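Side-chain contacts in protein CbbY (Rhodobacter sphaeroides, PDB 4UAS), which removes a phosphate from xylulose-1,5-bisphosphate, an inhibitor of Rubisco made by Rubisco itself, using magnesium as cofactor: residues 4-9 against 155-160; 138-143 against 162-167; 19-24 against 40-45; 46-51 against 55-60. One frame throughout, in Å; residues are numbered along the deposited sequence.

Interaction 1. Residues 4-9 against 155-160; sequences AILFDV and DIYRLA. With MG (magnesium ion), chain D; PO4 (phosphate ion), chain C.
Beside the magnesium site of this HAD phosphatase, Leu-6 of strand 4-7 packs on Tyr-157 and Ala-160 of helix 155-164. The CD2 branch of Leu-6 does most of the touching. CD2 of Leu-6 lies 3.7 Å from CB of Ala-160 and 3.9 Å from CD2 of Tyr-157. CB of Leu-6 sits in the plane of the tyrosine ring, 4.0 Å from CE2 of Tyr-157. The leucine therefore meets the ring at its edge. Leucine and tyrosine run alongside each other, pointing opposite ways. CG of Tyr-157 is anti to its own carbonyl carbon (chi1 -79°), and the ring carries its OH toward the C-terminal end of the strand. There the hydroxyl is hydrogen-bonded to Glu-175.

Strand 4-7 lies inside the parallel sheet of the HAD fold, hydrogen-bonded to strands 110-114 and 171-175. The DxDx(T/V) motif begins where it ends, with Asp-8, the inferred nucleophile. OD2 of Asp-8 binds magnesium at 2.1 Å and is also hydrogen-bonded to Thr-12. OD1 of Asp-8 forms a salt bridge with Lys-151. O4 of the phosphate ion is a second ligand of magnesium, also at 2.1 Å. Two waters, Asp-10 O and Asp-176 OD1 complete the metal shell. Val-9 N donates to O3 of the phosphate at 3.1 Å, with a bent N-H...O angle of 138°. Thr-115, Thr-116, Lys-151 and the backbone N of Asp-10 bond to the same ion, which is consistent with a place made for the phosphate group of the substrate.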
# COMPACT_ATOMS: atom_id res chain seq x y z
N ALA A 4 -6.03 -8.40 -15.81
CA ALA A 4 -5.53 -8.39 -14.43
C ALA A 4 -5.73 -6.99 -13.86
O ALA A 4 -5.58 -6.02 -14.55
CB ALA A 4 -4.05 -8.81 -14.31
N ILE A 5 -5.96 -6.95 -12.53
CA ILE A 5 -5.95 -5.72 -11.75
C ILE A 5 -4.94 -5.87 -10.67
O ILE A 5 -4.93 -6.87 -9.93
CB ILE A 5 -7.36 -5.42 -11.14
CG1 ILE A 5 -8.48 -5.52 -12.17
CG2 ILE A 5 -7.33 -4.09 -10.46
CD1 ILE A 5 -9.88 -5.57 -11.57
N LEU A 6 -4.12 -4.82 -10.55
CA LEU A 6 -3.04 -4.76 -9.56
C LEU A 6 -3.39 -3.67 -8.54
O LEU A 6 -3.59 -2.52 -8.92
CB LEU A 6 -1.70 -4.51 -10.22
CG LEU A 6 -1.26 -5.62 -11.15
CD1 LEU A 6 -1.79 -5.47 -12.54
CD2 LEU A 6 0.27 -5.68 -11.23
N PHE A 7 -3.49 -4.03 -7.30
CA PHE A 7 -3.85 -3.14 -6.21
C PHE A 7 -2.69 -2.77 -5.32
O PHE A 7 -2.00 -3.60 -4.78
CB PHE A 7 -4.87 -3.80 -5.28
CG PHE A 7 -6.20 -4.09 -5.93
CD1 PHE A 7 -7.27 -3.22 -5.78
CD2 PHE A 7 -6.41 -5.26 -6.64
CE1 PHE A 7 -8.53 -3.54 -6.33
CE2 PHE A 7 -7.63 -5.52 -7.23
CZ PHE A 7 -8.68 -4.68 -7.05
N ASP A 8 -2.50 -1.44 -5.14
CA ASP A 8 -1.81 -0.92 -4.02
C ASP A 8 -2.54 -1.34 -2.73
O ASP A 8 -3.72 -1.64 -2.78
CB ASP A 8 -1.77 0.59 -4.16
CG ASP A 8 -1.04 1.30 -3.09
OD1 ASP A 8 0.12 0.89 -2.81
OD2 ASP A 8 -1.60 2.17 -2.40
N VAL A 9 -1.85 -1.28 -1.60
CA VAL A 9 -2.47 -1.60 -0.32
C VAL A 9 -2.80 -0.36 0.52
O VAL A 9 -3.96 0.00 0.68
CB VAL A 9 -1.65 -2.66 0.49
CG1 VAL A 9 -2.24 -2.88 1.87
CG2 VAL A 9 -1.57 -3.95 -0.29
N ASP A 155 9.76 -1.54 -9.95
CA ASP A 155 10.15 -2.95 -9.85
C ASP A 155 9.09 -3.84 -9.20
O ASP A 155 8.95 -4.98 -9.64
CB ASP A 155 11.49 -3.05 -9.19
CG ASP A 155 12.63 -2.54 -10.15
OD1 ASP A 155 12.34 -2.36 -11.38
OD2 ASP A 155 13.77 -2.44 -9.70
N ILE A 156 8.36 -3.40 -8.19
CA ILE A 156 7.39 -4.25 -7.55
C ILE A 156 6.24 -4.59 -8.53
O ILE A 156 5.69 -5.69 -8.50
CB ILE A 156 6.86 -3.61 -6.25
CG1 ILE A 156 6.18 -4.65 -5.36
CG2 ILE A 156 6.02 -2.38 -6.50
CD1 ILE A 156 7.13 -5.73 -4.83
N TYR A 157 5.84 -3.63 -9.38
CA TYR A 157 4.86 -3.89 -10.41
C TYR A 157 5.36 -4.81 -11.48
O TYR A 157 4.65 -5.68 -11.98
CB TYR A 157 4.33 -2.58 -11.02
CG TYR A 157 3.29 -1.85 -10.18
CD1 TYR A 157 3.54 -0.70 -9.49
CD2 TYR A 157 2.00 -2.35 -10.14
CE1 TYR A 157 2.54 -0.05 -8.76
CE2 TYR A 157 1.00 -1.73 -9.44
CZ TYR A 157 1.26 -0.59 -8.73
OH TYR A 157 0.25 0.03 -8.08
N ARG A 158 6.63 -4.64 -11.88
CA ARG A 158 7.25 -5.58 -12.83
C ARG A 158 7.28 -6.99 -12.30
O ARG A 158 7.01 -7.95 -13.05
CB ARG A 158 8.64 -5.10 -13.19
CG ARG A 158 8.64 -3.78 -13.95
CD ARG A 158 10.02 -3.22 -14.21
NE ARG A 158 9.95 -2.00 -14.99
CZ ARG A 158 10.69 -0.93 -14.83
NH1 ARG A 158 11.61 -0.83 -13.85
NH2 ARG A 158 10.49 0.06 -15.66
N LEU A 159 7.56 -7.15 -11.02
CA LEU A 159 7.52 -8.48 -10.38
C LEU A 159 6.12 -9.06 -10.48
O LEU A 159 5.91 -10.19 -10.90
CB LEU A 159 8.00 -8.35 -8.93
CG LEU A 159 7.73 -9.56 -8.05
CD1 LEU A 159 8.31 -10.82 -8.56
CD2 LEU A 159 8.07 -9.25 -6.61
N ALA A 160 5.11 -8.28 -10.05
CA ALA A 160 3.75 -8.75 -10.05
C ALA A 160 3.32 -9.16 -11.44
O ALA A 160 2.63 -10.19 -11.62
CB ALA A 160 2.84 -7.67 -9.49
MG MG D . -0.57 3.57 -1.20
P PO4 C . 1.70 0.88 -0.30
O1 PO4 C . 2.84 0.70 -1.38
O2 PO4 C . 2.41 1.08 1.10
O3 PO4 C . 0.73 -0.28 -0.13
O4 PO4 C . 0.90 2.21 -0.55
O HOH W 1 0.08 5.15 -0.17
O HOH W 2 0.75 4.08 -2.91

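Interaction 2. Residues 138-143 against 162-167; sequences FDVIAA and RELDVP
Val-140 of strand 140-142 presses both of its methyl groups against Glu-163 and Leu-164 at the end of helix 155-164. CG2 of Val-140 meets CD2 of Leu-164 at 3.7 Å. CG1 of Val-140 lies 3.8 Å from CB of Glu-163, and CG2 is almost as near to that same CB. The valine thus straddles the base of the glutamate. CG of Leu-164 is anti to its own carbonyl carbon (chi1 -75°), and from there the CD2 branch reaches the valine. With an alanine here, both valine methyls go, and a gap is likely to open beside CD2 of Leu-164 and CB of Glu-163.

The glutamate runs on past the valine, with OE2 of Glu-163 4.0 Å from CG1 of Val-140. Water 3 donates to OE2 of Glu-163 at 2.6 Å. Water 3 also donates to the backbone O of Ile-141 at 2.9 Å, so both of its hydrogens serve to join strand and helix.

Further out, backbone bonds to Leu-111 and Val-113 hold Val-140 at the edge of the parallel sheet. Ala-112 of strand 110-114 touches its side chain. Leu-164 also packs on Ala-4 and Leu-6 of strand 4-7. The helix belongs to the beta-alpha-beta crossover that leads from strand 140-142 to strand 171-175, across the strands between them.

The chemistry changes across the contact. The valine and leucine join by apolar packing alone, while the exposed glutamate has its carboxylate linked to the strand through water.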
# COMPACT_ATOMS: atom_id res chain seq x y z
N PHE A 138 -6.02 -12.70 -3.54
CA PHE A 138 -5.10 -12.25 -4.60
C PHE A 138 -4.36 -13.47 -5.15
O PHE A 138 -3.79 -14.27 -4.40
CB PHE A 138 -4.16 -11.22 -4.04
CG PHE A 138 -4.91 -10.00 -3.55
CD1 PHE A 138 -5.39 -9.05 -4.45
CD2 PHE A 138 -5.12 -9.77 -2.21
CE1 PHE A 138 -6.12 -7.95 -4.00
CE2 PHE A 138 -5.85 -8.69 -1.75
CZ PHE A 138 -6.34 -7.76 -2.64
N ASP A 139 -4.28 -13.52 -6.46
CA ASP A 139 -3.55 -14.58 -7.17
C ASP A 139 -2.04 -14.40 -7.01
O ASP A 139 -1.28 -15.38 -7.02
CB ASP A 139 -3.96 -14.57 -8.62
CG ASP A 139 -5.43 -14.81 -8.79
OD1 ASP A 139 -5.83 -15.93 -8.56
OD2 ASP A 139 -6.19 -13.85 -9.03
N VAL A 140 -1.60 -13.15 -6.88
CA VAL A 140 -0.19 -12.78 -6.80
C VAL A 140 -0.04 -11.73 -5.73
O VAL A 140 -0.83 -10.78 -5.67
CB VAL A 140 0.30 -12.22 -8.16
CG1 VAL A 140 1.66 -11.52 -8.04
CG2 VAL A 140 0.39 -13.35 -9.21
N ILE A 141 0.96 -11.88 -4.85
CA ILE A 141 1.26 -10.90 -3.83
C ILE A 141 2.70 -10.49 -3.99
O ILE A 141 3.63 -11.28 -3.77
CB ILE A 141 0.98 -11.39 -2.39
CG1 ILE A 141 -0.52 -11.75 -2.26
CG2 ILE A 141 1.35 -10.34 -1.35
CD1 ILE A 141 -0.87 -12.48 -1.00
N ALA A 142 2.95 -9.25 -4.38
CA ALA A 142 4.24 -8.65 -4.52
C ALA A 142 4.35 -7.57 -3.41
O ALA A 142 3.65 -6.55 -3.50
CB ALA A 142 4.43 -8.08 -5.92
N ALA A 143 5.21 -7.80 -2.43
CA ALA A 143 5.24 -6.97 -1.21
C ALA A 143 6.66 -6.76 -0.70
O ALA A 143 7.56 -7.54 -1.00
CB ALA A 143 4.36 -7.58 -0.14
N ARG A 162 5.18 -10.15 -13.99
CA ARG A 162 5.86 -11.36 -14.38
C ARG A 162 5.16 -12.57 -13.79
O ARG A 162 4.95 -13.61 -14.44
CB ARG A 162 7.35 -11.32 -14.04
CG ARG A 162 8.06 -12.57 -14.64
CD ARG A 162 9.52 -12.61 -14.52
NE ARG A 162 9.84 -12.38 -13.26
CZ ARG A 162 10.33 -11.21 -12.67
NH1 ARG A 162 10.79 -10.08 -13.19
NH2 ARG A 162 10.39 -11.30 -11.43
N GLU A 163 4.81 -12.50 -12.51
CA GLU A 163 4.13 -13.60 -11.84
C GLU A 163 2.73 -13.82 -12.38
O GLU A 163 2.31 -14.96 -12.51
CB GLU A 163 4.10 -13.40 -10.33
CG GLU A 163 5.47 -13.50 -9.72
CD GLU A 163 5.56 -13.66 -8.25
OE1 GLU A 163 5.73 -14.81 -7.83
OE2 GLU A 163 5.47 -12.66 -7.58
N LEU A 164 2.01 -12.75 -12.72
CA LEU A 164 0.70 -12.86 -13.33
C LEU A 164 0.76 -13.42 -14.71
O LEU A 164 -0.23 -14.06 -15.16
CB LEU A 164 0.03 -11.48 -13.42
CG LEU A 164 -0.53 -10.90 -12.13
CD1 LEU A 164 -0.79 -9.40 -12.31
CD2 LEU A 164 -1.83 -11.62 -11.67
N ASP A 165 1.87 -13.16 -15.40
CA ASP A 165 2.06 -13.49 -16.79
C ASP A 165 0.98 -12.81 -17.62
O ASP A 165 0.34 -13.45 -18.49
CB ASP A 165 2.14 -15.02 -17.02
CG ASP A 165 2.64 -15.32 -18.42
OD1 ASP A 165 3.59 -14.59 -18.91
OD2 ASP A 165 2.18 -16.34 -19.00
N VAL A 166 0.80 -11.50 -17.42
CA VAL A 166 -0.17 -10.67 -18.19
C VAL A 166 0.68 -9.50 -18.66
O VAL A 166 1.40 -8.89 -17.84
CB VAL A 166 -1.35 -10.20 -17.31
CG1 VAL A 166 -2.24 -9.25 -18.04
CG2 VAL A 166 -2.21 -11.40 -16.83
N PRO A 167 0.55 -9.12 -19.96
CA PRO A 167 1.30 -7.95 -20.46
C PRO A 167 0.68 -6.70 -19.80
O PRO A 167 -0.55 -6.63 -19.61
CB PRO A 167 1.10 -7.97 -21.96
CG PRO A 167 0.14 -9.03 -22.25
CD PRO A 167 -0.18 -9.81 -21.03
O HOH W 3 5.31 -13.32 -5.06

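Interaction 3. Residues 19-24 against 40-45; sequences LHRRAF and EEYREL
Tyr-42 of helix 39-45 lays one face of its ring against the aliphatic chain of Arg-21 in helix 17-31. CB of Arg-21 stands over the ring in a CH-pi contact, 4.0 Å from the ring centroid of Tyr-42 and 14° off the normal. The arginine chain then passes over the ring at a slant toward its root, and CD of Arg-21 lies 3.6 Å from CB of Tyr-42. A bend at chi3 (70°) follows. The guanidinium is not stacked on the ring; the methylenes CB to CD lie against the face. Its charge is used elsewhere: NE of Arg-21 has a salt bridge with Glu-18, and NH1 is hydrogen-bonded to the backbone O of Trp-37.

Both helices belong to the alpha-helical cap that HAD phosphatases of this kind carry over the core. The short segments cross at 107°, with their axes 11.5 Å apart. That spacing is wide, and the tyrosine spans it.

The outer end of the ring enters between two more side chains of helix 17-31. OH of Tyr-42 is 3.5 Å from CB of His-20. OH of Tyr-42 lies equally close, 3.5 Å, to CE2 of Phe-24, at the edge of the phenylalanine ring and near its plane. CE1 of Tyr-42 packs on CD2 of Phe-24 at 4.0 Å, with Phe-24 set roughly perpendicular to the tyrosine side chain. The hydroxyl finds its polar partner in Glu-17, a substrate-binding residue. The ring of His-20 points on toward the active site, where ND1 is hydrogen-bonded to Lys-78 and NE2 to Asp-10.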
# COMPACT_ATOMS: atom_id res chain seq x y z
N LEU A 19 -3.20 4.12 11.35
CA LEU A 19 -2.89 2.97 12.16
C LEU A 19 -1.40 2.66 12.15
O LEU A 19 -0.84 2.26 13.18
CB LEU A 19 -3.76 1.75 11.73
CG LEU A 19 -3.87 0.65 12.81
CD1 LEU A 19 -4.78 1.13 13.95
CD2 LEU A 19 -4.49 -0.59 12.19
N HIS A 20 -0.76 2.74 10.99
CA HIS A 20 0.68 2.62 10.95
C HIS A 20 1.34 3.64 11.85
O HIS A 20 2.27 3.31 12.58
CB HIS A 20 1.21 2.81 9.52
CG HIS A 20 1.02 1.62 8.63
ND1 HIS A 20 1.69 0.45 8.82
CD2 HIS A 20 0.22 1.46 7.53
CE1 HIS A 20 1.30 -0.40 7.88
NE2 HIS A 20 0.43 0.18 7.09
N ARG A 21 0.92 4.91 11.80
CA ARG A 21 1.50 5.96 12.64
C ARG A 21 1.37 5.63 14.10
O ARG A 21 2.35 5.75 14.88
CB ARG A 21 0.90 7.31 12.30
CG ARG A 21 1.62 8.49 13.01
CD ARG A 21 1.05 9.84 12.61
NE ARG A 21 -0.28 10.11 13.10
CZ ARG A 21 -0.58 10.74 14.23
NH1 ARG A 21 0.36 11.17 15.04
NH2 ARG A 21 -1.84 10.96 14.54
N ARG A 22 0.22 5.14 14.52
CA ARG A 22 -0.00 4.70 15.89
C ARG A 22 0.97 3.58 16.22
O ARG A 22 1.56 3.56 17.31
CB ARG A 22 -1.46 4.27 16.10
CG ARG A 22 -1.77 3.67 17.47
CD ARG A 22 -3.25 3.34 17.64
NE ARG A 22 -3.41 2.71 18.94
CZ ARG A 22 -4.54 2.09 19.30
NH1 ARG A 22 -5.54 2.04 18.50
NH2 ARG A 22 -4.60 1.47 20.45
N ALA A 23 1.09 2.57 15.36
CA ALA A 23 1.97 1.45 15.63
C ALA A 23 3.42 1.94 15.79
O ALA A 23 4.16 1.47 16.65
CB ALA A 23 1.89 0.42 14.54
N PHE A 24 3.88 2.88 14.92
CA PHE A 24 5.20 3.44 15.09
C PHE A 24 5.34 4.10 16.45
O PHE A 24 6.28 3.83 17.21
CB PHE A 24 5.54 4.46 13.99
CG PHE A 24 5.94 3.89 12.65
CD1 PHE A 24 7.17 3.27 12.52
CD2 PHE A 24 5.14 4.02 11.53
CE1 PHE A 24 7.59 2.79 11.28
CE2 PHE A 24 5.54 3.53 10.32
CZ PHE A 24 6.78 2.91 10.17
N GLU A 40 1.87 16.06 10.93
CA GLU A 40 2.62 16.93 10.05
C GLU A 40 3.93 16.24 9.63
O GLU A 40 4.31 16.23 8.44
CB GLU A 40 2.90 18.27 10.76
CG GLU A 40 3.78 19.20 9.97
CD GLU A 40 3.91 20.60 10.56
OE1 GLU A 40 3.17 21.00 11.42
OE2 GLU A 40 4.65 21.39 10.00
N GLU A 41 4.65 15.69 10.61
CA GLU A 41 5.92 15.03 10.27
C GLU A 41 5.64 13.73 9.49
O GLU A 41 6.37 13.39 8.55
CB GLU A 41 6.74 14.79 11.51
CG GLU A 41 8.02 14.02 11.25
CD GLU A 41 9.04 14.14 12.32
OE1 GLU A 41 8.68 14.42 13.45
OE2 GLU A 41 10.21 13.98 12.04
N TYR A 42 4.61 12.99 9.86
CA TYR A 42 4.35 11.74 9.16
C TYR A 42 4.00 11.97 7.71
O TYR A 42 4.41 11.19 6.80
CB TYR A 42 3.25 10.95 9.93
CG TYR A 42 3.23 9.49 9.53
CD1 TYR A 42 4.34 8.67 9.77
CD2 TYR A 42 2.14 8.90 8.90
CE1 TYR A 42 4.35 7.31 9.46
CE2 TYR A 42 2.12 7.57 8.58
CZ TYR A 42 3.20 6.77 8.85
OH TYR A 42 3.24 5.45 8.48
N ARG A 43 3.27 13.02 7.38
CA ARG A 43 2.97 13.33 5.97
C ARG A 43 4.20 13.50 5.14
O ARG A 43 4.24 13.05 4.01
CB ARG A 43 2.09 14.58 5.92
CG ARG A 43 1.60 14.91 4.49
CD ARG A 43 0.75 16.17 4.46
NE ARG A 43 -0.49 15.94 5.18
CZ ARG A 43 -1.63 15.48 4.71
NH1 ARG A 43 -1.82 15.22 3.39
NH2 ARG A 43 -2.57 15.16 5.54
N GLU A 44 5.27 14.08 5.73
CA GLU A 44 6.57 14.20 5.02
C GLU A 44 7.27 12.86 4.92
O GLU A 44 7.73 12.47 3.83
CB GLU A 44 7.43 15.22 5.72
CG GLU A 44 6.86 16.64 5.77
CD GLU A 44 6.47 17.17 4.40
OE1 GLU A 44 7.34 17.10 3.46
OE2 GLU A 44 5.27 17.64 4.25
N LEU A 45 7.34 12.15 6.02
CA LEU A 45 8.00 10.86 6.02
C LEU A 45 7.37 9.83 5.09
O LEU A 45 8.07 8.89 4.64
CB LEU A 45 8.06 10.32 7.45
CG LEU A 45 8.96 11.01 8.45
CD1 LEU A 45 8.76 10.45 9.86
CD2 LEU A 45 10.42 10.92 7.99

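Interaction 4. Residues 46-51 against 55-60; sequences LTTTGG and IARFLR
Arg-57 of helix 51-61 reaches back to Thr-47 and Thr-48 in the loop before its own helix. From CB, which is directed at the loop, the chain runs extended through CG to NE. Its CG is anti to the backbone N (chi1 168°). CD of Arg-57 is the first atom to touch, 3.1 Å from OG1 of Thr-48. NE of Arg-57 passes OG1 of Thr-48 at 3.9 Å. At the tip, NH1 of Arg-57 donates to OG1 of Thr-48 at 2.9 Å, with an angle of 159° and the oxygen in the guanidinium plane. NH1 of Arg-57 also donates to OG1 of Thr-47 at 2.9 Å, with an angle of 151° and the oxygen slightly tilted from that plane. NH1 makes a further, weak bond to the backbone O of Glu-44, which must share a hydrogen with one of the threonine bonds. NH2 of Arg-57 donates to water 4 at 2.9 Å, and this water is in turn hydrogen-bonded to Thr-47 OG1. The guanidinium is thus held along its edge. A leucine here would probably leave both threonine hydroxyls without this donor and the loop freer to move.

At the other end of the contact, Ile-55 N donates to Gly-51 O at 3.0 Å, a bond of the first turn of the helix. CG1 of Ile-55 lies 3.3 Å from the same Gly-51 O. Gly-50 has a positive phi that suits a residue without a side chain. Gly-50 and Gly-51 both bind substrate. The N-terminus of helix 51-61, with Gly-50 at its N-cap, thus forms part of the substrate site on the helical cap of this HAD phosphatase.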
# COMPACT_ATOMS: atom_id res chain seq x y z
N LEU A 46 6.09 9.97 4.81
CA LEU A 46 5.38 9.08 3.92
C LEU A 46 5.87 9.14 2.50
O LEU A 46 5.57 8.21 1.73
CB LEU A 46 3.86 9.34 3.98
CG LEU A 46 3.10 8.67 5.14
CD1 LEU A 46 1.70 9.21 5.20
CD2 LEU A 46 3.07 7.18 4.95
N THR A 47 6.62 10.14 2.09
CA THR A 47 7.18 10.20 0.74
C THR A 47 8.30 9.18 0.56
O THR A 47 8.68 8.90 -0.58
CB THR A 47 7.64 11.59 0.29
OG1 THR A 47 8.80 11.97 1.07
CG2 THR A 47 6.51 12.61 0.47
N THR A 48 8.83 8.63 1.66
CA THR A 48 9.73 7.45 1.64
C THR A 48 8.92 6.21 1.95
O THR A 48 8.34 6.08 3.03
CB THR A 48 10.85 7.62 2.66
OG1 THR A 48 11.57 8.82 2.37
CG2 THR A 48 11.72 6.43 2.71
N THR A 49 8.85 5.28 0.97
CA THR A 49 8.05 4.11 1.14
C THR A 49 8.89 3.02 1.83
O THR A 49 10.12 2.96 1.70
CB THR A 49 7.50 3.65 -0.18
OG1 THR A 49 8.54 3.10 -0.99
CG2 THR A 49 6.66 4.70 -0.92
N GLY A 50 8.20 2.16 2.55
CA GLY A 50 8.79 1.08 3.32
C GLY A 50 9.08 1.53 4.74
O GLY A 50 9.69 2.58 4.93
N GLY A 51 8.65 0.75 5.70
CA GLY A 51 8.82 1.19 7.08
C GLY A 51 10.28 1.30 7.51
O GLY A 51 10.65 2.19 8.27
N ILE A 55 12.11 4.76 8.78
CA ILE A 55 12.87 4.92 10.04
C ILE A 55 14.26 5.43 9.75
O ILE A 55 14.76 6.34 10.42
CB ILE A 55 12.86 3.59 10.86
CG1 ILE A 55 11.46 3.21 11.31
CG2 ILE A 55 13.83 3.71 12.04
CD1 ILE A 55 11.36 1.75 11.70
N ALA A 56 14.94 4.84 8.75
CA ALA A 56 16.29 5.23 8.43
C ALA A 56 16.36 6.70 8.05
O ALA A 56 17.28 7.44 8.48
CB ALA A 56 16.85 4.36 7.31
N ARG A 57 15.39 7.17 7.27
CA ARG A 57 15.36 8.57 6.88
C ARG A 57 15.21 9.49 8.10
O ARG A 57 15.93 10.48 8.28
CB ARG A 57 14.22 8.85 5.91
CG ARG A 57 13.92 10.31 5.67
CD ARG A 57 12.80 10.52 4.71
NE ARG A 57 12.33 11.89 4.70
CZ ARG A 57 11.25 12.27 4.03
NH1 ARG A 57 10.60 11.41 3.26
NH2 ARG A 57 10.81 13.52 4.14
N PHE A 58 14.27 9.14 8.96
CA PHE A 58 14.06 9.90 10.20
C PHE A 58 15.35 9.94 11.01
O PHE A 58 15.73 11.01 11.52
CB PHE A 58 12.96 9.25 10.98
CG PHE A 58 12.84 9.72 12.40
CD1 PHE A 58 12.38 10.97 12.72
CD2 PHE A 58 13.19 8.86 13.42
CE1 PHE A 58 12.31 11.37 14.01
CE2 PHE A 58 13.09 9.22 14.77
CZ PHE A 58 12.65 10.51 15.03
N LEU A 59 16.04 8.82 11.16
CA LEU A 59 17.26 8.75 11.97
C LEU A 59 18.42 9.56 11.42
O LEU A 59 19.33 9.94 12.15
CB LEU A 59 17.67 7.32 12.28
CG LEU A 59 16.74 6.54 13.11
CD1 LEU A 59 17.15 5.06 13.23
CD2 LEU A 59 16.57 7.16 14.48
N ARG A 60 18.40 9.86 10.13
CA ARG A 60 19.49 10.63 9.53
C ARG A 60 19.58 12.04 10.02
O ARG A 60 20.66 12.61 10.03
CB ARG A 60 19.46 10.63 8.02
CG ARG A 60 19.97 9.31 7.44
CD ARG A 60 20.25 9.34 5.93
NE ARG A 60 19.04 9.64 5.13
CZ ARG A 60 18.18 8.75 4.61
NH1 ARG A 60 18.25 7.43 4.86
NH2 ARG A 60 17.14 9.23 3.93
O HOH W 4 9.17 14.63 2.05

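Interactions 1 and 2 belong to the core and share helix 155-164, which packs on strands 4-7 and 140-142 of one sheet. Their centres are 7 Å apart. They touch at several points, closest where CD1 of Ile-156 lies 3.6 Å from C of Ala-142. Interactions 3 and 4 lie in the cap, with centres 10 Å apart. There, Phe-24 CE1 packs on Ile-55 CG1 at 3.9 Å. Core and cap pairs do not touch. The centre of interaction 1 is about 24 Å from that of interaction 3 and 22 Å from that of interaction 4. The active site lies between them: interaction 1 supplies Asp-8 for magnesium, and interaction 4 supplies Gly-50 and Gly-51 for substrate.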